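Side-chain contact in protein (hdlp (histone deacetylase-like protein)) (Aquifex aeolicus, PDB 1C3P), which is a zinc-binding homologue of the histone deacetylases, probably with deacetylase activity and a part in acetoin breakdown: residues 43-48 and 314-319. Numbering follows the deposited sequence.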
ATOM      1  N   GLU A  43      18.857  13.891   6.547  1.00 29.99           N
ATOM      2  CA  GLU A  43      19.321  13.572   5.195  1.00 31.34           C
ATOM      3  C   GLU A  43      19.924  12.198   4.991  1.00 38.04           C
ATOM      4  O   GLU A  43      19.669  11.544   3.976  1.00 36.83           O
ATOM      5  CB  GLU A  43      20.363  14.585   4.714  1.00 36.12           C
ATOM      6  CG  GLU A  43      19.829  15.960   4.383  1.00 52.72           C
ATOM      7  CD  GLU A  43      20.892  16.823   3.725  1.00 60.39           C
ATOM      8  OE1 GLU A  43      21.411  16.410   2.666  1.00 70.32           O
ATOM      9  OE2 GLU A  43      21.214  17.904   4.259  1.00 60.38           O
ATOM     10  N   LYS A  44      20.736  11.755   5.935  1.00 28.26           N
ATOM     11  CA  LYS A  44      21.385  10.468   5.778  1.00 32.71           C
ATOM     12  C   LYS A  44      20.477   9.249   5.934  1.00 26.75           C
ATOM     13  O   LYS A  44      20.915   8.119   5.742  1.00 27.37           O
ATOM     14  CB  LYS A  44      22.599  10.420   6.705  1.00 44.28           C
ATOM     15  CG  LYS A  44      23.596  11.518   6.293  1.00 59.37           C
ATOM     16  CD  LYS A  44      24.854  11.600   7.136  1.00 68.87           C
ATOM     17  CE  LYS A  44      25.761  12.709   6.606  1.00 67.21           C
ATOM     18  NZ  LYS A  44      27.007  12.859   7.403  1.00 74.00           N
ATOM     19  N   GLU A  45      19.209   9.491   6.259  1.00 29.20           N
ATOM     20  CA  GLU A  45      18.224   8.415   6.410  1.00 21.58           C
ATOM     21  C   GLU A  45      17.431   8.289   5.106  1.00 26.31           C
ATOM     22  O   GLU A  45      16.731   7.297   4.879  1.00 22.32           O
ATOM     23  CB  GLU A  45      17.240   8.731   7.552  1.00 18.24           C
ATOM     24  CG  GLU A  45      17.830   8.664   8.959  1.00 26.57           C
ATOM     25  CD  GLU A  45      16.858   9.151  10.024  1.00 23.12           C
ATOM     26  OE1 GLU A  45      16.431  10.322   9.953  1.00 21.64           O
ATOM     27  OE2 GLU A  45      16.523   8.368  10.934  1.00 26.48           O
ATOM     28  N   LEU A  46      17.550   9.299   4.252  1.00 20.15           N
ATOM     29  CA  LEU A  46      16.809   9.310   2.993  1.00 25.80           C
ATOM     30  C   LEU A  46      17.589   8.811   1.785  1.00 28.88           C
ATOM     31  O   LEU A  46      18.719   9.232   1.537  1.00 31.98           O
ATOM     32  CB  LEU A  46      16.295  10.726   2.715  1.00 27.25           C
ATOM     33  CG  LEU A  46      15.492  10.957   1.432  1.00 37.72           C
ATOM     34  CD1 LEU A  46      14.164  10.214   1.532  1.00 39.46           C
ATOM     35  CD2 LEU A  46      15.241  12.451   1.237  1.00 35.43           C
ATOM     36  N   ILE A  47      16.991   7.886   1.039  1.00 16.92           N
ATOM     37  CA  ILE A  47      17.619   7.387  -0.181  1.00 20.98           C
ATOM     38  C   ILE A  47      16.765   7.932  -1.317  1.00 24.50           C
ATOM     39  O   ILE A  47      15.541   7.749  -1.313  1.00 20.74           O
ATOM     40  CB  ILE A  47      17.634   5.830  -0.232  1.00 21.51           C
ATOM     41  CG1 ILE A  47      18.598   5.285   0.829  1.00 20.71           C
ATOM     42  CG2 ILE A  47      18.061   5.338  -1.618  1.00 20.32           C
ATOM     43  CD1 ILE A  47      20.052   5.634   0.583  1.00 38.87           C
ATOM     44  N   LYS A  48      17.392   8.603  -2.282  1.00 18.73           N
ATOM     45  CA  LYS A  48      16.643   9.169  -3.403  1.00 15.55           C
ATOM     46  C   LYS A  48      16.140   8.054  -4.317  1.00 14.43           C
ATOM     47  O   LYS A  48      16.907   7.201  -4.741  1.00 16.83           O
ATOM     48  CB  LYS A  48      17.520  10.127  -4.226  1.00 16.52           C
ATOM     49  CG  LYS A  48      16.797  10.757  -5.410  1.00 23.25           C
ATOM     50  CD  LYS A  48      17.713  11.689  -6.200  1.00 32.69           C
ATOM     51  CE  LYS A  48      16.976  12.336  -7.363  1.00 26.00           C
ATOM     52  NZ  LYS A  48      15.813  13.153  -6.914  1.00 46.33           N
ATOM     53  N   SER A 314      12.286   4.232  12.914  1.00 19.41           N
ATOM     54  CA  SER A 314      13.407   5.133  13.189  1.00 28.26           C
ATOM     55  C   SER A 314      13.822   5.133  14.659  1.00 30.18           C
ATOM     56  O   SER A 314      14.913   5.581  15.009  1.00 25.04           O
ATOM     57  CB  SER A 314      13.033   6.563  12.751  1.00 22.55           C
ATOM     58  OG  SER A 314      14.097   7.476  12.937  1.00 61.92           O
ATOM     59  N   GLY A 315      12.950   4.638  15.518  1.00 28.04           N
ATOM     60  CA  GLY A 315      13.276   4.584  16.926  1.00 33.84           C
ATOM     61  C   GLY A 315      13.178   5.915  17.636  1.00 36.93           C
ATOM     62  O   GLY A 315      13.919   6.178  18.582  1.00 37.00           O
ATOM     63  N   ARG A 316      12.283   6.779  17.186  1.00 31.33           N
ATOM     64  CA  ARG A 316      12.147   8.051  17.869  1.00 39.10           C
ATOM     65  C   ARG A 316      10.767   8.204  18.487  1.00 35.43           C
ATOM     66  O   ARG A 316       9.793   7.629  18.009  1.00 30.71           O
ATOM     67  CB  ARG A 316      12.431   9.203  16.919  1.00 45.15           C
ATOM     68  CG  ARG A 316      11.421   9.438  15.844  1.00 46.02           C
ATOM     69  CD  ARG A 316      11.927  10.597  15.004  1.00 44.83           C
ATOM     70  NE  ARG A 316      13.122  10.233  14.255  1.00 37.91           N
ATOM     71  CZ  ARG A 316      13.890  11.102  13.605  1.00 27.39           C
ATOM     72  NH1 ARG A 316      13.579  12.385  13.627  1.00 50.24           N
ATOM     73  NH2 ARG A 316      14.922  10.685  12.878  1.00 34.51           N
ATOM     74  N   GLU A 317      10.687   8.964  19.570  1.00 34.06           N
ATOM     75  CA  GLU A 317       9.405   9.159  20.224  1.00 37.96           C
ATOM     76  C   GLU A 317       8.483   9.945  19.327  1.00 35.65           C
ATOM     77  O   GLU A 317       8.928  10.782  18.536  1.00 32.91           O
ATOM     78  CB  GLU A 317       9.578   9.868  21.572  1.00 43.60           C
ATOM     79  CG  GLU A 317       9.537   8.917  22.768  1.00 60.36           C
ATOM     80  CD  GLU A 317      10.557   7.792  22.680  1.00 70.70           C
ATOM     81  OE1 GLU A 317      10.550   6.918  23.573  1.00 76.71           O
ATOM     82  OE2 GLU A 317      11.366   7.778  21.727  1.00 78.36           O
ATOM     83  N   VAL A 318       7.194   9.650  19.439  1.00 30.52           N
ATOM     84  CA  VAL A 318       6.185  10.320  18.640  1.00 37.04           C
ATOM     85  C   VAL A 318       5.738  11.569  19.371  1.00 28.96           C
ATOM     86  O   VAL A 318       5.242  11.481  20.485  1.00 33.56           O
ATOM     87  CB  VAL A 318       4.951   9.416  18.434  1.00 36.48           C
ATOM     88  CG1 VAL A 318       3.944  10.117  17.551  1.00 40.43           C
ATOM     89  CG2 VAL A 318       5.371   8.086  17.834  1.00 33.75           C
ATOM     90  N   PRO A 319       5.929  12.753  18.768  1.00 29.20           N
ATOM     91  CA  PRO A 319       5.496  13.973  19.457  1.00 28.99           C
ATOM     92  C   PRO A 319       3.982  13.901  19.626  1.00 36.95           C
ATOM     93  O   PRO A 319       3.291  13.331  18.782  1.00 32.86           O
ATOM     94  CB  PRO A 319       5.927  15.074  18.492  1.00 32.17           C
ATOM     95  CG  PRO A 319       5.808  14.387  17.155  1.00 41.36           C
ATOM     96  CD  PRO A 319       6.536  13.101  17.475  1.00 31.62           C
TER
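Glu45 reaches Ser314 and Arg316 with a nearly straight chain: its CG lies anti to the carbonyl carbon (chi1 -70°), and the rest stays extended out to the carboxylate. Arg316 comes from the opposite direction. Its chain bends at CG-CD (chi3 68°), which turns the guanidinium back toward Ser314 and the carboxylate. The carboxylate and guanidinium planes are 21° apart, and Glu45 OE1 meets the guanidinium obliquely. Arg316 NH2 carries the salt bridge, 3.3 Å from Glu45 OE1. Arg316 NH2 also makes a weak, bent hydrogen bond to Glu45 OE2 at 3.4 Å. Ser314 OG gives a second weak hydrogen bond to Glu45 OE2, at 3.3 Å. Inside the 314-319 segment, Arg316 NE donates to Ser314 OG at 3.2 Å, with OG near the guanidinium plane. The serine hydroxyl thus links the arginine to the glutamate and helps set the turn of the guanidinium. The stronger partner of Glu45 is local: its OE1 accepts from the backbone N of Asp42. The place of OE1 is less certain, so the detail of this bond and of the salt bridge is less secure. Replacing Arg316 with an alanine would probably leave the Glu45 carboxylate without its cationic mate and Ser314 OG without the NE donor. The contact is a small surface bridge, away from the zinc site. It joins the 3-10 turn before edge strand 46-48 of the parallel sheet to the last residue of helix 299-314 and the loop that follows it; Trp310 of that helix touches Glu45, and Cys311 touches Arg316.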